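Local coordinates for outer surface protein (Bacillus cereus ATCC 14579, PDB 1X7F) that is of unknown function but is probably a 6-phospho-N-acetylmuramidase, cleaving phosphorylated muramic acid sugars derived from the cell wall, at residues T179-P182 and Y183-I187. Residues are numbered along the deposited sequence; the frame is centred on the assembly and turned at random.
Sequences TGLP and YDYFI
Pro-182 and Tyr-185 meet where an extended loop turns into a helix: CG of the proline ring rests 3.6 Å from CB of Tyr-185, the two side chains crossing at a slant. Pro-182 is the N-cap residue. Proline suits this place because at a helix start a missing N-H costs nothing, there being no carbonyl a turn earlier in the helix to receive it, while its own carbonyl can still accept the first bond: Phe-186 N donates to Pro-182 O at 3.0 Å, with an N-H...O angle of 162°. One residue further on, Ile-187 N bonds to Tyr-183 O in the same way.

Leu-181 reaches between two aromatic side chains. Its CD2 methyl lies 4.0 Å from Tyr-185 CE2, meeting that ring obliquely, whereas CD1 faces the rim of the Phe-186 ring, almost level with it. Nearer the backbone, Leu-181 CB and Phe-186 CB are 4.2 Å apart. A branched aliphatic chain fits here, as each methyl can serve a different ring. With CG anti to the backbone N (chi1 177°), Tyr-185 sends its ring back past the proline to the leucine, and its hydroxyl goes on to bond with Ser-148 O and Asp-150 N. On Tyr-183, Ile-187 CG1 sits 3.5 Å above one ring face, toward the rim, and the phenol oxygen is hydrogen-bonded to Tyr-374 OH.

This helix start belongs to the N-terminal (beta/alpha)8 (TIM) barrel, where helix 183-195 forms part of the crossover from strand 167-170 to strand 201-204. Phe-186 stacks on His-171, just beyond the first of these strands, and the Tyr-374 bond links the helix to the C-terminal domain.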
ATOM      1  N   THR A 179     -17.103  -4.528   7.586  1.00 33.77           N
ATOM      2  CA  THR A 179     -17.124  -5.750   6.776  1.00 33.24           C
ATOM      3  C   THR A 179     -15.845  -5.987   6.006  1.00 34.08           C
ATOM      4  O   THR A 179     -15.744  -6.978   5.291  1.00 36.50           O
ATOM      5  CB  THR A 179     -18.338  -5.809   5.814  1.00 33.37           C
ATOM      6  OG1 THR A 179     -18.209  -4.774   4.827  1.00 32.72           O
ATOM      7  CG2 THR A 179     -19.643  -5.533   6.563  1.00 28.48           C
ATOM      8  N   GLY A 180     -14.873  -5.086   6.136  1.00 33.66           N
ATOM      9  CA  GLY A 180     -13.564  -5.271   5.529  1.00 32.94           C
ATOM     10  C   GLY A 180     -12.845  -6.471   6.113  1.00 34.35           C
ATOM     11  O   GLY A 180     -13.257  -7.002   7.161  1.00 33.09           O
ATOM     12  N   LEU A 181     -11.769  -6.897   5.443  1.00 33.71           N
ATOM     13  CA  LEU A 181     -11.040  -8.109   5.849  1.00 34.24           C
ATOM     14  C   LEU A 181     -10.242  -7.906   7.140  1.00 34.33           C
ATOM     15  O   LEU A 181      -9.699  -6.817   7.351  1.00 34.61           O
ATOM     16  CB  LEU A 181     -10.078  -8.576   4.736  1.00 33.80           C
ATOM     17  CG  LEU A 181     -10.680  -8.850   3.349  1.00 33.04           C
ATOM     18  CD1 LEU A 181      -9.630  -9.456   2.409  1.00 28.77           C
ATOM     19  CD2 LEU A 181     -11.958  -9.726   3.445  1.00 30.85           C
ATOM     20  N   PRO A 182     -10.175  -8.937   7.992  1.00 34.23           N
ATOM     21  CA  PRO A 182      -9.268  -8.922   9.141  1.00 34.18           C
ATOM     22  C   PRO A 182      -7.849  -9.195   8.685  1.00 34.93           C
ATOM     23  O   PRO A 182      -7.635  -9.784   7.614  1.00 34.35           O
ATOM     24  CB  PRO A 182      -9.789 -10.068  10.035  1.00 33.50           C
ATOM     25  CG  PRO A 182     -10.449 -11.024   9.092  1.00 31.84           C
ATOM     26  CD  PRO A 182     -10.988 -10.176   7.955  1.00 34.39           C
ATOM     27  N   TYR A 183      -6.891  -8.763   9.498  1.00 34.56           N
ATOM     28  CA  TYR A 183      -5.498  -8.824   9.117  1.00 35.63           C
ATOM     29  C   TYR A 183      -4.980 -10.232   8.787  1.00 35.39           C
ATOM     30  O   TYR A 183      -4.412 -10.444   7.723  1.00 35.41           O
ATOM     31  CB  TYR A 183      -4.592  -8.160  10.173  1.00 35.49           C
ATOM     32  CG  TYR A 183      -3.169  -8.086   9.686  1.00 36.38           C
ATOM     33  CD1 TYR A 183      -2.805  -7.164   8.707  1.00 35.48           C
ATOM     34  CD2 TYR A 183      -2.198  -8.965  10.169  1.00 35.39           C
ATOM     35  CE1 TYR A 183      -1.508  -7.095   8.246  1.00 37.44           C
ATOM     36  CE2 TYR A 183      -0.884  -8.907   9.711  1.00 37.22           C
ATOM     37  CZ  TYR A 183      -0.552  -7.977   8.752  1.00 37.50           C
ATOM     38  OH  TYR A 183       0.729  -7.912   8.286  1.00 38.42           O
ATOM     39  N   ASP A 184      -5.135 -11.181   9.699  1.00 35.98           N
ATOM     40  CA  ASP A 184      -4.567 -12.513   9.459  1.00 37.11           C
ATOM     41  C   ASP A 184      -5.183 -13.199   8.232  1.00 36.68           C
ATOM     42  O   ASP A 184      -4.475 -13.873   7.486  1.00 37.87           O
ATOM     43  CB  ASP A 184      -4.668 -13.410  10.703  1.00 37.63           C
ATOM     44  CG  ASP A 184      -3.741 -12.964  11.844  1.00 40.67           C
ATOM     45  OD1 ASP A 184      -2.695 -12.298  11.610  1.00 43.42           O
ATOM     46  OD2 ASP A 184      -3.987 -13.260  13.034  1.00 45.31           O
ATOM     47  N   TYR A 185      -6.492 -13.034   8.034  1.00 35.81           N
ATOM     48  CA  TYR A 185      -7.167 -13.593   6.864  1.00 35.69           C
ATOM     49  C   TYR A 185      -6.608 -12.979   5.574  1.00 35.30           C
ATOM     50  O   TYR A 185      -6.307 -13.695   4.614  1.00 35.60           O
ATOM     51  CB  TYR A 185      -8.699 -13.415   6.966  1.00 35.08           C
ATOM     52  CG  TYR A 185      -9.473 -13.914   5.761  1.00 34.88           C
ATOM     53  CD1 TYR A 185      -9.810 -15.264   5.635  1.00 33.86           C
ATOM     54  CD2 TYR A 185      -9.869 -13.036   4.743  1.00 33.53           C
ATOM     55  CE1 TYR A 185     -10.517 -15.728   4.539  1.00 32.57           C
ATOM     56  CE2 TYR A 185     -10.575 -13.493   3.630  1.00 32.54           C
ATOM     57  CZ  TYR A 185     -10.885 -14.839   3.531  1.00 34.19           C
ATOM     58  OH  TYR A 185     -11.579 -15.306   2.439  1.00 34.13           O
ATOM     59  N   PHE A 186      -6.477 -11.651   5.570  1.00 34.88           N
ATOM     60  CA  PHE A 186      -5.944 -10.887   4.440  1.00 33.68           C
ATOM     61  C   PHE A 186      -4.547 -11.350   4.012  1.00 34.26           C
ATOM     62  O   PHE A 186      -4.236 -11.407   2.816  1.00 34.31           O
ATOM     63  CB  PHE A 186      -5.931  -9.399   4.807  1.00 33.36           C
ATOM     64  CG  PHE A 186      -5.043  -8.549   3.931  1.00 33.38           C
ATOM     65  CD1 PHE A 186      -5.535  -7.997   2.748  1.00 32.53           C
ATOM     66  CD2 PHE A 186      -3.725  -8.299   4.288  1.00 35.46           C
ATOM     67  CE1 PHE A 186      -4.730  -7.219   1.942  1.00 32.14           C
ATOM     68  CE2 PHE A 186      -2.906  -7.510   3.478  1.00 35.26           C
ATOM     69  CZ  PHE A 186      -3.415  -6.973   2.305  1.00 35.08           C
ATOM     70  N   ILE A 187      -3.710 -11.667   5.000  1.00 34.38           N
ATOM     71  CA  ILE A 187      -2.365 -12.180   4.760  1.00 33.78           C
ATOM     72  C   ILE A 187      -2.388 -13.586   4.151  1.00 33.88           C
ATOM     73  O   ILE A 187      -1.705 -13.830   3.160  1.00 34.76           O
ATOM     74  CB  ILE A 187      -1.527 -12.121   6.071  1.00 34.09           C
ATOM     75  CG1 ILE A 187      -1.282 -10.659   6.515  1.00 33.63           C
ATOM     76  CG2 ILE A 187      -0.223 -12.936   5.949  1.00 33.10           C
ATOM     77  CD1 ILE A 187      -0.334  -9.814   5.626  1.00 33.96           C
TER